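Local coordinates for protein DNA polymerase III subunit beta (Helicobacter pylori 26695, PDB 4S3I) that forms a ring-shaped sliding clamp that tethers DNA polymerases and other proteins to DNA and makes replication processive, at residues T177-L185 with A365-P373; S269-I280 with F291-A302. One frame throughout, in Å; residues are numbered along the deposited sequence.

Contact 1: T177-L185 with A365-P373; sequences TKRLSYTQL and AKISTLMMP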
ATOM      1  N   THR A 177      29.578   1.189   0.282  1.00 42.75           N
ATOM      2  CA  THR A 177      30.720   1.587   1.132  1.00 48.76           C
ATOM      3  C   THR A 177      30.654   1.217   2.621  1.00 46.48           C
ATOM      4  O   THR A 177      31.683   1.248   3.296  1.00 53.33           O
ATOM      5  CB  THR A 177      31.093   3.094   1.008  1.00 65.80           C
ATOM      6  OG1 THR A 177      30.055   3.904   1.589  1.00 65.34           O
ATOM      7  CG2 THR A 177      31.311   3.472  -0.447  1.00 64.52           C
ATOM      8  N   LYS A 178      29.467   0.886   3.131  1.00 43.15           N
ATOM      9  CA  LYS A 178      29.341   0.387   4.500  1.00 48.03           C
ATOM     10  C   LYS A 178      29.317  -1.134   4.468  1.00 45.72           C
ATOM     11  O   LYS A 178      29.673  -1.813   5.439  1.00 40.02           O
ATOM     12  CB  LYS A 178      28.045   0.875   5.153  1.00 55.04           C
ATOM     13  CG  LYS A 178      27.940   2.377   5.372  1.00 66.23           C
ATOM     14  CD  LYS A 178      29.092   2.902   6.221  1.00 75.28           C
ATOM     15  CE  LYS A 178      28.767   4.253   6.857  1.00 78.33           C
ATOM     16  NZ  LYS A 178      28.211   4.105   8.234  1.00 77.49           N
ATOM     17  N   ARG A 179      28.868  -1.660   3.336  1.00 39.11           N
ATOM     18  CA  ARG A 179      28.712  -3.093   3.160  1.00 35.06           C
ATOM     19  C   ARG A 179      28.873  -3.427   1.690  1.00 34.70           C
ATOM     20  O   ARG A 179      28.757  -2.555   0.816  1.00 32.76           O
ATOM     21  CB  ARG A 179      27.345  -3.546   3.654  1.00 37.17           C
ATOM     22  CG  ARG A 179      26.238  -2.633   3.184  1.00 41.98           C
ATOM     23  CD  ARG A 179      24.886  -3.105   3.612  1.00 38.18           C
ATOM     24  NE  ARG A 179      23.852  -2.144   3.230  1.00 27.80           N
ATOM     25  CZ  ARG A 179      22.555  -2.414   3.253  1.00 29.20           C
ATOM     26  NH1 ARG A 179      22.147  -3.609   3.645  1.00 26.83           N
ATOM     27  NH2 ARG A 179      21.673  -1.490   2.893  1.00 29.40           N
ATOM     28  N   LEU A 180      29.151  -4.692   1.425  1.00 31.13           N
ATOM     29  CA  LEU A 180      29.471  -5.139   0.084  1.00 34.39           C
ATOM     30  C   LEU A 180      28.940  -6.547  -0.013  1.00 35.62           C
ATOM     31  O   LEU A 180      29.228  -7.384   0.852  1.00 31.26           O
ATOM     32  CB  LEU A 180      30.986  -5.104  -0.119  1.00 39.46           C
ATOM     33  CG  LEU A 180      31.553  -5.609  -1.443  1.00 46.05           C
ATOM     34  CD1 LEU A 180      32.656  -4.681  -1.917  1.00 50.41           C
ATOM     35  CD2 LEU A 180      32.083  -7.016  -1.267  1.00 44.41           C
ATOM     36  N   SER A 181      28.124  -6.798  -1.032  1.00 28.09           N
ATOM     37  CA  SER A 181      27.577  -8.131  -1.244  1.00 27.61           C
ATOM     38  C   SER A 181      28.051  -8.610  -2.591  1.00 34.92           C
ATOM     39  O   SER A 181      28.096  -7.838  -3.564  1.00 28.32           O
ATOM     40  CB  SER A 181      26.052  -8.132  -1.191  1.00 27.07           C
ATOM     41  OG  SER A 181      25.602  -7.903   0.124  1.00 31.84           O
ATOM     42  N   TYR A 182      28.413  -9.885  -2.650  1.00 27.91           N
ATOM     43  CA  TYR A 182      28.971 -10.438  -3.874  1.00 28.35           C
ATOM     44  C   TYR A 182      28.586 -11.888  -4.053  1.00 35.23           C
ATOM     45  O   TYR A 182      28.172 -12.562  -3.102  1.00 27.68           O
ATOM     46  CB  TYR A 182      30.495 -10.310  -3.881  1.00 29.03           C
ATOM     47  CG  TYR A 182      31.179 -11.136  -2.808  1.00 36.51           C
ATOM     48  CD1 TYR A 182      31.423 -10.600  -1.550  1.00 38.30           C
ATOM     49  CD2 TYR A 182      31.589 -12.445  -3.057  1.00 39.97           C
ATOM     50  CE1 TYR A 182      32.049 -11.340  -0.563  1.00 38.86           C
ATOM     51  CE2 TYR A 182      32.213 -13.193  -2.077  1.00 43.30           C
ATOM     52  CZ  TYR A 182      32.437 -12.633  -0.830  1.00 43.98           C
ATOM     53  OH  TYR A 182      33.061 -13.361   0.156  1.00 50.19           O
ATOM     54  N   THR A 183      28.728 -12.368  -5.281  1.00 28.47           N
ATOM     55  CA  THR A 183      28.593 -13.784  -5.538  1.00 28.47           C
ATOM     56  C   THR A 183      29.439 -14.111  -6.735  1.00 29.20           C
ATOM     57  O   THR A 183      29.710 -13.249  -7.589  1.00 29.59           O
ATOM     58  CB  THR A 183      27.139 -14.209  -5.776  1.00 28.01           C
ATOM     59  OG1 THR A 183      27.060 -15.640  -5.842  1.00 29.29           O
ATOM     60  CG2 THR A 183      26.598 -13.612  -7.077  1.00 28.17           C
ATOM     61  N   GLN A 184      29.888 -15.351  -6.786  1.00 29.47           N
ATOM     62  CA  GLN A 184      30.649 -15.807  -7.925  1.00 35.69           C
ATOM     63  C   GLN A 184      29.864 -16.948  -8.559  1.00 37.71           C
ATOM     64  O   GLN A 184      29.577 -17.958  -7.905  1.00 35.19           O
ATOM     65  CB  GLN A 184      32.058 -16.231  -7.495  1.00 44.14           C
ATOM     66  CG  GLN A 184      33.072 -16.242  -8.635  1.00 62.14           C
ATOM     67  CD  GLN A 184      34.502 -16.029  -8.153  1.00 73.54           C
ATOM     68  OE1 GLN A 184      34.930 -14.896  -7.920  1.00 76.15           O
ATOM     69  NE2 GLN A 184      35.244 -17.123  -8.000  1.00 75.59           N
ATOM     70  N   LEU A 185      29.480 -16.769  -9.821  1.00 31.73           N
ATOM     71  CA  LEU A 185      28.719 -17.787 -10.536  1.00 30.68           C
ATOM     72  C   LEU A 185      29.657 -18.558 -11.458  1.00 38.18           C
ATOM     73  O   LEU A 185      30.172 -18.016 -12.440  1.00 36.87           O
ATOM     74  CB  LEU A 185      27.594 -17.146 -11.347  1.00 32.65           C
ATOM     75  CG  LEU A 185      26.695 -16.219 -10.522  1.00 38.20           C
ATOM     76  CD1 LEU A 185      25.852 -15.337 -11.430  1.00 34.78           C
ATOM     77  CD2 LEU A 185      25.814 -17.042  -9.623  1.00 33.87           C
ATOM     78  N   ALA A 365      22.015 -18.377  -6.658  1.00 30.87           N
ATOM     79  CA  ALA A 365      23.248 -17.673  -6.349  1.00 28.37           C
ATOM     80  C   ALA A 365      23.447 -17.737  -4.836  1.00 28.21           C
ATOM     81  O   ALA A 365      22.473 -17.631  -4.089  1.00 28.57           O
ATOM     82  CB  ALA A 365      23.158 -16.238  -6.796  1.00 27.83           C
ATOM     83  N   LYS A 366      24.691 -17.870  -4.379  1.00 27.29           N
ATOM     84  CA  LYS A 366      24.970 -17.738  -2.946  1.00 26.97           C
ATOM     85  C   LYS A 366      25.707 -16.442  -2.674  1.00 26.92           C
ATOM     86  O   LYS A 366      26.853 -16.262  -3.081  1.00 28.83           O
ATOM     87  CB  LYS A 366      25.760 -18.933  -2.416  1.00 27.25           C
ATOM     88  CG  LYS A 366      25.118 -20.276  -2.727  1.00 27.47           C
ATOM     89  CD  LYS A 366      25.818 -21.390  -1.970  1.00 27.73           C
ATOM     90  CE  LYS A 366      25.277 -22.753  -2.368  1.00 28.12           C
ATOM     91  NZ  LYS A 366      26.090 -23.818  -1.696  1.00 29.23           N
ATOM     92  N   ILE A 367      25.025 -15.541  -1.983  1.00 26.51           N
ATOM     93  CA  ILE A 367      25.520 -14.194  -1.745  1.00 26.52           C
ATOM     94  C   ILE A 367      26.192 -14.150  -0.374  1.00 28.38           C
ATOM     95  O   ILE A 367      25.684 -14.732   0.586  1.00 26.15           O
ATOM     96  CB  ILE A 367      24.353 -13.159  -1.780  1.00 28.47           C
ATOM     97  CG1 ILE A 367      24.063 -12.697  -3.215  1.00 28.76           C
ATOM     98  CG2 ILE A 367      24.690 -11.921  -0.958  1.00 26.18           C
ATOM     99  CD1 ILE A 367      23.843 -13.798  -4.218  1.00 26.58           C
ATOM    100  N   SER A 368      27.333 -13.470  -0.295  1.00 26.91           N
ATOM    101  CA  SER A 368      28.031 -13.243   0.961  1.00 26.77           C
ATOM    102  C   SER A 368      28.028 -11.748   1.163  1.00 31.14           C
ATOM    103  O   SER A 368      28.114 -10.999   0.186  1.00 27.11           O
ATOM    104  CB  SER A 368      29.484 -13.747   0.864  1.00 27.26           C
ATOM    105  OG  SER A 368      29.522 -15.134   0.602  1.00 29.40           O
ATOM    106  N   THR A 369      27.924 -11.301   2.411  1.00 26.67           N
ATOM    107  CA  THR A 369      27.970  -9.874   2.685  1.00 26.86           C
ATOM    108  C   THR A 369      29.074  -9.530   3.681  1.00 27.19           C
ATOM    109  O   THR A 369      29.176 -10.134   4.763  1.00 27.66           O
ATOM    110  CB  THR A 369      26.624  -9.343   3.215  1.00 26.48           C
ATOM    111  OG1 THR A 369      25.568  -9.655   2.292  1.00 26.67           O
ATOM    112  CG2 THR A 369      26.700  -7.829   3.410  1.00 26.80           C
ATOM    113  N   LEU A 370      29.898  -8.558   3.312  1.00 27.74           N
ATOM    114  CA  LEU A 370      30.946  -8.056   4.189  1.00 28.18           C
ATOM    115  C   LEU A 370      30.487  -6.718   4.763  1.00 32.99           C
ATOM    116  O   LEU A 370      30.054  -5.841   4.015  1.00 28.50           O
ATOM    117  CB  LEU A 370      32.251  -7.885   3.407  1.00 28.88           C
ATOM    118  CG  LEU A 370      33.408  -7.321   4.233  1.00 33.33           C
ATOM    119  CD1 LEU A 370      34.008  -8.403   5.130  1.00 33.30           C
ATOM    120  CD2 LEU A 370      34.479  -6.685   3.352  1.00 38.61           C
ATOM    121  N   MET A 371      30.575  -6.563   6.084  1.00 28.32           N
ATOM    122  CA  MET A 371      30.039  -5.381   6.769  1.00 36.60           C
ATOM    123  C   MET A 371      31.038  -4.766   7.738  1.00 35.53           C
ATOM    124  O   MET A 371      31.786  -5.486   8.392  1.00 36.06           O
ATOM    125  CB  MET A 371      28.793  -5.761   7.572  1.00 34.49           C
ATOM    126  CG  MET A 371      27.510  -5.758   6.793  1.00 44.86           C
ATOM    127  SD  MET A 371      26.274  -6.725   7.667  1.00 40.99           S
ATOM    128  CE  MET A 371      26.203  -5.856   9.234  1.00 58.41           C
ATOM    129  N   MET A 372      31.021  -3.438   7.840  1.00 30.77           N
ATOM    130  CA  MET A 372      31.781  -2.734   8.865  1.00 30.28           C
ATOM    131  C   MET A 372      30.990  -2.793  10.176  1.00 35.56           C
ATOM    132  O   MET A 372      29.784  -2.527  10.181  1.00 34.85           O
ATOM    133  CB  MET A 372      31.975  -1.263   8.484  1.00 35.36           C
ATOM    134  CG  MET A 372      32.714  -1.047   7.173  1.00 50.16           C
ATOM    135  SD  MET A 372      32.491   0.624   6.501  1.00 90.73           S
ATOM    136  CE  MET A 372      33.157   1.638   7.817  1.00 55.99           C
ATOM    137  N   PRO A 373      31.662  -3.137  11.295  1.00 39.56           N
ATOM    138  CA  PRO A 373      30.972  -3.169  12.592  1.00 31.48           C
ATOM    139  C   PRO A 373      30.833  -1.774  13.190  1.00 33.21           C
ATOM    140  O   PRO A 373      31.447  -0.825  12.689  1.00 32.71           O
ATOM    141  CB  PRO A 373      31.919  -3.995  13.457  1.00 35.79           C
ATOM    142  CG  PRO A 373      33.287  -3.655  12.905  1.00 35.42           C
ATOM    143  CD  PRO A 373      33.065  -3.585  11.407  1.00 40.57           C
TER
HETATM  144  O   HOH W   1      26.850 -18.503  -6.067  1.00 33.02           O
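The Y182 ring lies across S368, whose CB sits over one ring face in a CH-pi contact, 4.0 Å from the centroid; Y247 meets the ring from outside the pair, the two ring planes at about 30°. With chi1 65°, CG of Y182 stands between its backbone N and carbonyl carbon, which folds the ring over the partner strand. S368 OG turns to Q353. In the backbone, Y182 and S368 form a hydrogen-bonded antiparallel pair, as do L180 and L370, whose L370 N to L180 O bond is 2.8 Å long. On the other face of the sheet S181 OG and T369 OG1 share a hydrogen bond of 2.8 Å, while R179 CB packs on M371 CG and the guanidinium runs on to E329 and D176. Past the regular pairing, T183 OG1 gives a 2.8 Å bond to K366 O from above the carbonyl plane, and a water accepts from K366 N and donates to T183 OG1. Strands 179-185 and 368-371 are central in an eight-stranded antiparallel sheet, between strands 169-175 and 350-354; helices 135-143 and 324-332 pack on the face that carries S181, T369 and M371.

Contact 2: S269-I280 with F291-A302; sequences SIKLCSSLSSTI and FESLDSEHSETA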
ATOM      1  N   SER A 269      15.579 -12.073  16.696  1.00 26.30           N
ATOM      2  CA  SER A 269      16.194 -11.393  17.832  1.00 26.57           C
ATOM      3  C   SER A 269      16.606  -9.967  17.470  1.00 27.29           C
ATOM      4  O   SER A 269      16.419  -9.037  18.261  1.00 27.04           O
ATOM      5  CB  SER A 269      17.395 -12.202  18.334  1.00 30.39           C
ATOM      6  OG  SER A 269      16.965 -13.445  18.864  1.00 26.52           O
ATOM      7  N   ILE A 270      17.162  -9.808  16.272  1.00 26.32           N
ATOM      8  CA  ILE A 270      17.584  -8.501  15.776  1.00 26.81           C
ATOM      9  C   ILE A 270      16.402  -7.553  15.542  1.00 26.68           C
ATOM     10  O   ILE A 270      16.454  -6.376  15.924  1.00 27.09           O
ATOM     11  CB  ILE A 270      18.424  -8.659  14.504  1.00 27.07           C
ATOM     12  CG1 ILE A 270      19.776  -9.269  14.884  1.00 32.84           C
ATOM     13  CG2 ILE A 270      18.616  -7.316  13.804  1.00 26.77           C
ATOM     14  CD1 ILE A 270      20.523  -9.859  13.718  1.00 36.24           C
ATOM     15  N   LYS A 271      15.337  -8.061  14.927  1.00 26.52           N
ATOM     16  CA  LYS A 271      14.119  -7.263  14.772  1.00 28.94           C
ATOM     17  C   LYS A 271      13.604  -6.811  16.124  1.00 29.35           C
ATOM     18  O   LYS A 271      13.171  -5.668  16.296  1.00 27.78           O
ATOM     19  CB  LYS A 271      13.033  -8.059  14.047  1.00 33.91           C
ATOM     20  CG  LYS A 271      13.334  -8.308  12.587  1.00 38.05           C
ATOM     21  CD  LYS A 271      12.294  -9.224  11.950  1.00 50.38           C
ATOM     22  CE  LYS A 271      12.606  -9.443  10.471  1.00 57.23           C
ATOM     23  NZ  LYS A 271      11.809 -10.555   9.858  1.00 60.29           N
ATOM     24  N   LEU A 272      13.654  -7.723  17.087  1.00 27.97           N
ATOM     25  CA  LEU A 272      13.162  -7.459  18.433  1.00 27.96           C
ATOM     26  C   LEU A 272      13.880  -6.264  19.069  1.00 28.36           C
ATOM     27  O   LEU A 272      13.241  -5.383  19.641  1.00 28.94           O
ATOM     28  CB  LEU A 272      13.352  -8.711  19.295  1.00 34.72           C
ATOM     29  CG  LEU A 272      12.747  -8.676  20.688  1.00 40.10           C
ATOM     30  CD1 LEU A 272      11.347  -8.109  20.567  1.00 53.18           C
ATOM     31  CD2 LEU A 272      12.690 -10.066  21.311  1.00 38.57           C
ATOM     32  N   CYS A 273      15.207  -6.230  18.978  1.00 28.13           N
ATOM     33  CA  CYS A 273      15.960  -5.117  19.574  1.00 28.59           C
ATOM     34  C   CYS A 273      15.834  -3.865  18.714  1.00 29.36           C
ATOM     35  O   CYS A 273      15.949  -2.746  19.212  1.00 35.83           O
ATOM     36  CB  CYS A 273      17.434  -5.495  19.786  1.00 30.49           C
ATOM     37  SG  CYS A 273      17.670  -6.810  21.013  1.00 40.42           S
ATOM     38  N   SER A 274      15.560  -4.074  17.428  1.00 28.33           N
ATOM     39  CA  SER A 274      15.413  -2.983  16.461  1.00 29.14           C
ATOM     40  C   SER A 274      14.203  -2.124  16.738  1.00 33.24           C
ATOM     41  O   SER A 274      14.035  -1.066  16.135  1.00 34.48           O
ATOM     42  CB  SER A 274      15.284  -3.530  15.038  1.00 27.88           C
ATOM     43  OG  SER A 274      16.531  -3.972  14.571  1.00 43.14           O
ATOM     44  N   SER A 275      13.337  -2.592  17.626  1.00 29.44           N
ATOM     45  CA  SER A 275      12.162  -1.826  17.982  1.00 31.33           C
ATOM     46  C   SER A 275      12.589  -0.537  18.673  1.00 35.28           C
ATOM     47  O   SER A 275      11.881   0.471  18.616  1.00 37.13           O
ATOM     48  CB  SER A 275      11.254  -2.636  18.895  1.00 31.80           C
ATOM     49  OG  SER A 275      11.887  -2.895  20.127  1.00 44.29           O
ATOM     50  N   LEU A 276      13.760  -0.567  19.309  1.00 30.68           N
ATOM     51  CA  LEU A 276      14.215   0.570  20.107  1.00 31.51           C
ATOM     52  C   LEU A 276      15.558   1.176  19.659  1.00 31.54           C
ATOM     53  O   LEU A 276      16.014   2.162  20.239  1.00 36.93           O
ATOM     54  CB  LEU A 276      14.292   0.187  21.592  1.00 31.89           C
ATOM     55  CG  LEU A 276      12.972  -0.073  22.315  1.00 32.27           C
ATOM     56  CD1 LEU A 276      13.210  -0.261  23.813  1.00 32.81           C
ATOM     57  CD2 LEU A 276      12.008   1.090  22.068  1.00 33.66           C
ATOM     58  N   SER A 277      16.189   0.595  18.645  1.00 30.81           N
ATOM     59  CA  SER A 277      17.523   1.048  18.231  1.00 36.09           C
ATOM     60  C   SER A 277      17.815   0.701  16.775  1.00 37.44           C
ATOM     61  O   SER A 277      17.117  -0.118  16.181  1.00 41.19           O
ATOM     62  CB  SER A 277      18.585   0.399  19.111  1.00 40.61           C
ATOM     63  OG  SER A 277      18.623  -0.996  18.872  1.00 45.34           O
ATOM     64  N   SER A 278      18.849   1.310  16.199  1.00 32.87           N
ATOM     65  CA  SER A 278      19.252   0.961  14.833  1.00 31.50           C
ATOM     66  C   SER A 278      20.545   0.156  14.869  1.00 29.56           C
ATOM     67  O   SER A 278      20.922  -0.488  13.882  1.00 30.31           O
ATOM     68  CB  SER A 278      19.446   2.215  13.978  1.00 36.31           C
ATOM     69  OG  SER A 278      20.604   2.911  14.380  1.00 40.68           O
ATOM     70  N   THR A 279      21.228   0.212  16.009  1.00 29.93           N
ATOM     71  CA  THR A 279      22.429  -0.595  16.212  1.00 31.22           C
ATOM     72  C   THR A 279      22.263  -1.516  17.420  1.00 33.04           C
ATOM     73  O   THR A 279      21.524  -1.219  18.368  1.00 29.81           O
ATOM     74  CB  THR A 279      23.693   0.271  16.382  1.00 34.05           C
ATOM     75  OG1 THR A 279      23.542   1.090  17.539  1.00 32.19           O
ATOM     76  CG2 THR A 279      23.931   1.156  15.152  1.00 31.53           C
ATOM     77  N   ILE A 280      22.966  -2.632  17.377  1.00 28.99           N
ATOM     78  CA  ILE A 280      22.789  -3.694  18.350  1.00 30.08           C
ATOM     79  C   ILE A 280      24.144  -4.215  18.812  1.00 28.74           C
ATOM     80  O   ILE A 280      25.057  -4.395  18.003  1.00 28.59           O
ATOM     81  CB  ILE A 280      21.978  -4.852  17.712  1.00 32.56           C
ATOM     82  CG1 ILE A 280      20.494  -4.478  17.623  1.00 37.51           C
ATOM     83  CG2 ILE A 280      22.142  -6.152  18.494  1.00 33.82           C
ATOM     84  CD1 ILE A 280      19.679  -5.466  16.793  1.00 38.01           C
ATOM     85  N   PHE A 291      21.610 -10.321  22.688  1.00 27.61           N
ATOM     86  CA  PHE A 291      21.387  -9.152  21.843  1.00 29.12           C
ATOM     87  C   PHE A 291      20.918  -7.991  22.707  1.00 29.59           C
ATOM     88  O   PHE A 291      19.969  -8.140  23.468  1.00 28.53           O
ATOM     89  CB  PHE A 291      20.311  -9.444  20.790  1.00 29.61           C
ATOM     90  CG  PHE A 291      20.581 -10.664  19.937  1.00 27.75           C
ATOM     91  CD1 PHE A 291      20.997 -10.526  18.615  1.00 27.28           C
ATOM     92  CD2 PHE A 291      20.374 -11.944  20.442  1.00 30.05           C
ATOM     93  CE1 PHE A 291      21.227 -11.648  17.812  1.00 28.83           C
ATOM     94  CE2 PHE A 291      20.598 -13.074  19.654  1.00 26.38           C
ATOM     95  CZ  PHE A 291      21.021 -12.931  18.334  1.00 30.09           C
ATOM     96  N   GLU A 292      21.572  -6.835  22.581  1.00 28.61           N
ATOM     97  CA  GLU A 292      21.193  -5.649  23.352  1.00 29.31           C
ATOM     98  C   GLU A 292      21.123  -4.421  22.461  1.00 29.81           C
ATOM     99  O   GLU A 292      22.003  -4.205  21.630  1.00 29.36           O
ATOM    100  CB  GLU A 292      22.208  -5.373  24.477  1.00 34.04           C
ATOM    101  CG  GLU A 292      22.197  -6.381  25.621  1.00 50.38           C
ATOM    102  CD  GLU A 292      23.336  -6.181  26.614  1.00 57.23           C
ATOM    103  OE1 GLU A 292      24.507  -6.407  26.235  1.00 57.58           O
ATOM    104  OE2 GLU A 292      23.054  -5.806  27.775  1.00 59.34           O
ATOM    105  N   SER A 293      20.094  -3.606  22.655  1.00 29.97           N
ATOM    106  CA  SER A 293      19.971  -2.354  21.913  1.00 34.73           C
ATOM    107  C   SER A 293      21.161  -1.466  22.249  1.00 40.16           C
ATOM    108  O   SER A 293      21.596  -1.422  23.399  1.00 31.33           O
ATOM    109  CB  SER A 293      18.667  -1.641  22.262  1.00 30.82           C
ATOM    110  OG  SER A 293      18.595  -1.345  23.644  1.00 31.51           O
ATOM    111  N   LEU A 294      21.700  -0.772  21.249  1.00 37.06           N
ATOM    112  CA  LEU A 294      22.939  -0.021  21.436  1.00 38.68           C
ATOM    113  C   LEU A 294      22.747   1.494  21.337  1.00 36.86           C
ATOM    114  O   LEU A 294      23.168   2.240  22.226  1.00 40.21           O
ATOM    115  CB  LEU A 294      23.997  -0.528  20.448  1.00 38.05           C
ATOM    116  CG  LEU A 294      25.453  -0.064  20.522  1.00 40.41           C
ATOM    117  CD1 LEU A 294      26.064  -0.282  21.904  1.00 38.65           C
ATOM    118  CD2 LEU A 294      26.257  -0.813  19.467  1.00 43.86           C
ATOM    119  N   ASP A 295      22.111   1.959  20.263  1.00 33.20           N
ATOM    120  CA  ASP A 295      21.915   3.405  20.105  1.00 48.46           C
ATOM    121  C   ASP A 295      20.486   3.820  20.473  1.00 50.45           C
ATOM    122  O   ASP A 295      19.921   4.764  19.907  1.00 45.17           O
ATOM    123  CB  ASP A 295      22.324   3.908  18.705  1.00 53.80           C
ATOM    124  CG  ASP A 295      21.452   3.351  17.592  1.00 58.06           C
ATOM    125  OD1 ASP A 295      20.717   2.370  17.840  1.00 62.24           O
ATOM    126  OD2 ASP A 295      21.515   3.893  16.462  1.00 55.03           O
ATOM    127  N   SER A 296      19.920   3.101  21.438  1.00 54.33           N
ATOM    128  CA  SER A 296      18.598   3.412  21.975  1.00 48.91           C
ATOM    129  C   SER A 296      18.680   4.653  22.840  1.00 51.09           C
ATOM    130  O   SER A 296      19.720   4.919  23.454  1.00 54.77           O
ATOM    131  CB  SER A 296      18.077   2.243  22.809  1.00 41.94           C
ATOM    132  OG  SER A 296      18.931   1.969  23.902  1.00 49.33           O
ATOM    133  N   GLU A 297      17.580   5.407  22.883  1.00 50.91           N
ATOM    134  CA  GLU A 297      17.453   6.578  23.744  1.00 53.36           C
ATOM    135  C   GLU A 297      17.765   6.225  25.191  1.00 50.49           C
ATOM    136  O   GLU A 297      17.626   5.070  25.597  1.00 42.90           O
ATOM    137  CB  GLU A 297      16.027   7.123  23.678  1.00 57.66           C
ATOM    138  CG  GLU A 297      15.553   7.478  22.281  1.00 66.50           C
ATOM    139  CD  GLU A 297      16.023   8.850  21.837  1.00 74.51           C
ATOM    140  OE1 GLU A 297      16.464   9.642  22.704  1.00 74.78           O
ATOM    141  OE2 GLU A 297      15.945   9.136  20.623  1.00 77.33           O
ATOM    142  N   HIS A 298      18.188   7.217  25.967  1.00 59.65           N
ATOM    143  CA  HIS A 298      18.376   7.013  27.397  1.00 67.99           C
ATOM    144  C   HIS A 298      17.041   6.570  27.990  1.00 64.95           C
ATOM    145  O   HIS A 298      15.983   7.081  27.601  1.00 67.33           O
ATOM    146  CB  HIS A 298      18.866   8.298  28.074  1.00 79.71           C
ATOM    147  CG  HIS A 298      19.227   8.121  29.517  1.00 89.88           C
ATOM    148  ND1 HIS A 298      20.336   7.407  29.925  1.00 91.38           N
ATOM    149  CD2 HIS A 298      18.632   8.568  30.648  1.00 94.09           C
ATOM    150  CE1 HIS A 298      20.405   7.422  31.245  1.00 94.43           C
ATOM    151  NE2 HIS A 298      19.382   8.121  31.708  1.00 96.66           N
ATOM    152  N   SER A 299      17.107   5.606  28.907  1.00 58.10           N
ATOM    153  CA  SER A 299      15.928   5.020  29.562  1.00 54.34           C
ATOM    154  C   SER A 299      15.142   4.012  28.707  1.00 47.16           C
ATOM    155  O   SER A 299      14.158   3.445  29.185  1.00 46.17           O
ATOM    156  CB  SER A 299      14.987   6.089  30.145  1.00 54.96           C
ATOM    157  OG  SER A 299      15.511   6.654  31.334  1.00 63.89           O
ATOM    158  N   GLU A 300      15.563   3.785  27.461  1.00 36.73           N
ATOM    159  CA  GLU A 300      14.923   2.764  26.642  1.00 35.69           C
ATOM    160  C   GLU A 300      15.925   1.657  26.394  1.00 41.01           C
ATOM    161  O   GLU A 300      17.018   1.921  25.892  1.00 44.43           O
ATOM    162  CB  GLU A 300      14.410   3.363  25.332  1.00 35.50           C
ATOM    163  CG  GLU A 300      13.344   4.430  25.568  1.00 36.51           C
ATOM    164  CD  GLU A 300      12.858   5.111  24.303  1.00 36.42           C
ATOM    165  OE1 GLU A 300      13.198   4.644  23.194  1.00 37.99           O
ATOM    166  OE2 GLU A 300      12.129   6.122  24.431  1.00 37.34           O
ATOM    167  N   THR A 301      15.583   0.426  26.780  1.00 34.21           N
ATOM    168  CA  THR A 301      16.473  -0.718  26.531  1.00 33.31           C
ATOM    169  C   THR A 301      15.709  -1.948  26.035  1.00 32.54           C
ATOM    170  O   THR A 301      14.544  -2.149  26.390  1.00 32.82           O
ATOM    171  CB  THR A 301      17.313  -1.128  27.773  1.00 46.11           C
ATOM    172  OG1 THR A 301      16.510  -1.915  28.660  1.00 52.76           O
ATOM    173  CG2 THR A 301      17.850   0.087  28.512  1.00 51.00           C
ATOM    174  N   ALA A 302      16.384  -2.760  25.223  1.00 31.68           N
ATOM    175  CA  ALA A 302      15.837  -4.002  24.693  1.00 30.98           C
ATOM    176  C   ALA A 302      16.937  -5.039  24.804  1.00 32.60           C
ATOM    177  O   ALA A 302      18.062  -4.788  24.380  1.00 32.93           O
ATOM    178  CB  ALA A 302      15.417  -3.832  23.227  1.00 30.50           C
TER
HETATM  179  O   HOH W   2      15.259   4.246  21.663  1.00 31.37           O
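Helix 269-273 runs alongside strand 291-293, their axes 8.3 Å apart at 21°, and the chain then leads into strand 279-284, where I280 and S293 form a non-hydrogen-bonded antiparallel pair and L294 N bonds to T279 O. S269 CB sits over the centre of the F291 ring, 3.5 Å from the centroid and 9° off its normal, a CH-pi contact. I270 CG1 approaches the same ring obliquely, and F266 meets it edge-to-face. C273 SG rests against F291 CB at 3.7 Å, and A302 CB packs on the backbone of C273. L276 sends CD1 to T301 O and the methyl of A302, and CD2 toward the carboxylate of E300.

The polar end is organised by D295. Its OD1 accepts from S278 N (2.7 Å), on the syn lone pair, and from T279 N (2.9 Å), which comes from above the carboxylate plane; S278 OG lies so close to OD2 that the distance is doubtful. With chi1 65° the carboxylate reaches back to the amides of S278 and T279. A water donates to L276 O and E300 OE1 and accepts from E297 N, which ties the 294-300 loop to the segment 269-280. Within that loop S296 OG gives a 2.8 Å bond to E300 O, the last residue of the type II beta turn E297-E300.

E300 OE1 also forms a salt bridge with K76 of the second subunit, and T301 and A302 pair with a strand of that subunit, so the sheet continues across the interface. The grip of D295 on two consecutive amides would partly offset its negative charge, while the water and K76 share E300 OE1, so that loop and second subunit meet at one carboxylate oxygen.

In the fold
Contact 2 is nested within the chain loop that contact 1 closes. Their centres lie about 24 Å apart and their nearest atoms about 8 Å, without touching. Contact 1 joins a strand of the central domain to the strand near the end of the chain, making one sheet across the seam between the central and C-terminal domains. Contact 2 lies farther out, about 31 Å from the chain centre against 15 Å for contact 1, at the edge where the C-terminal domain meets the second subunit. Helix 324-332 touches both: F326 and A330 face contact 1, F327 and L328 face I270 of contact 2. Contact 1 thus belongs to a sheet spanning two domains of one chain, contact 2 to one running on into the second subunit.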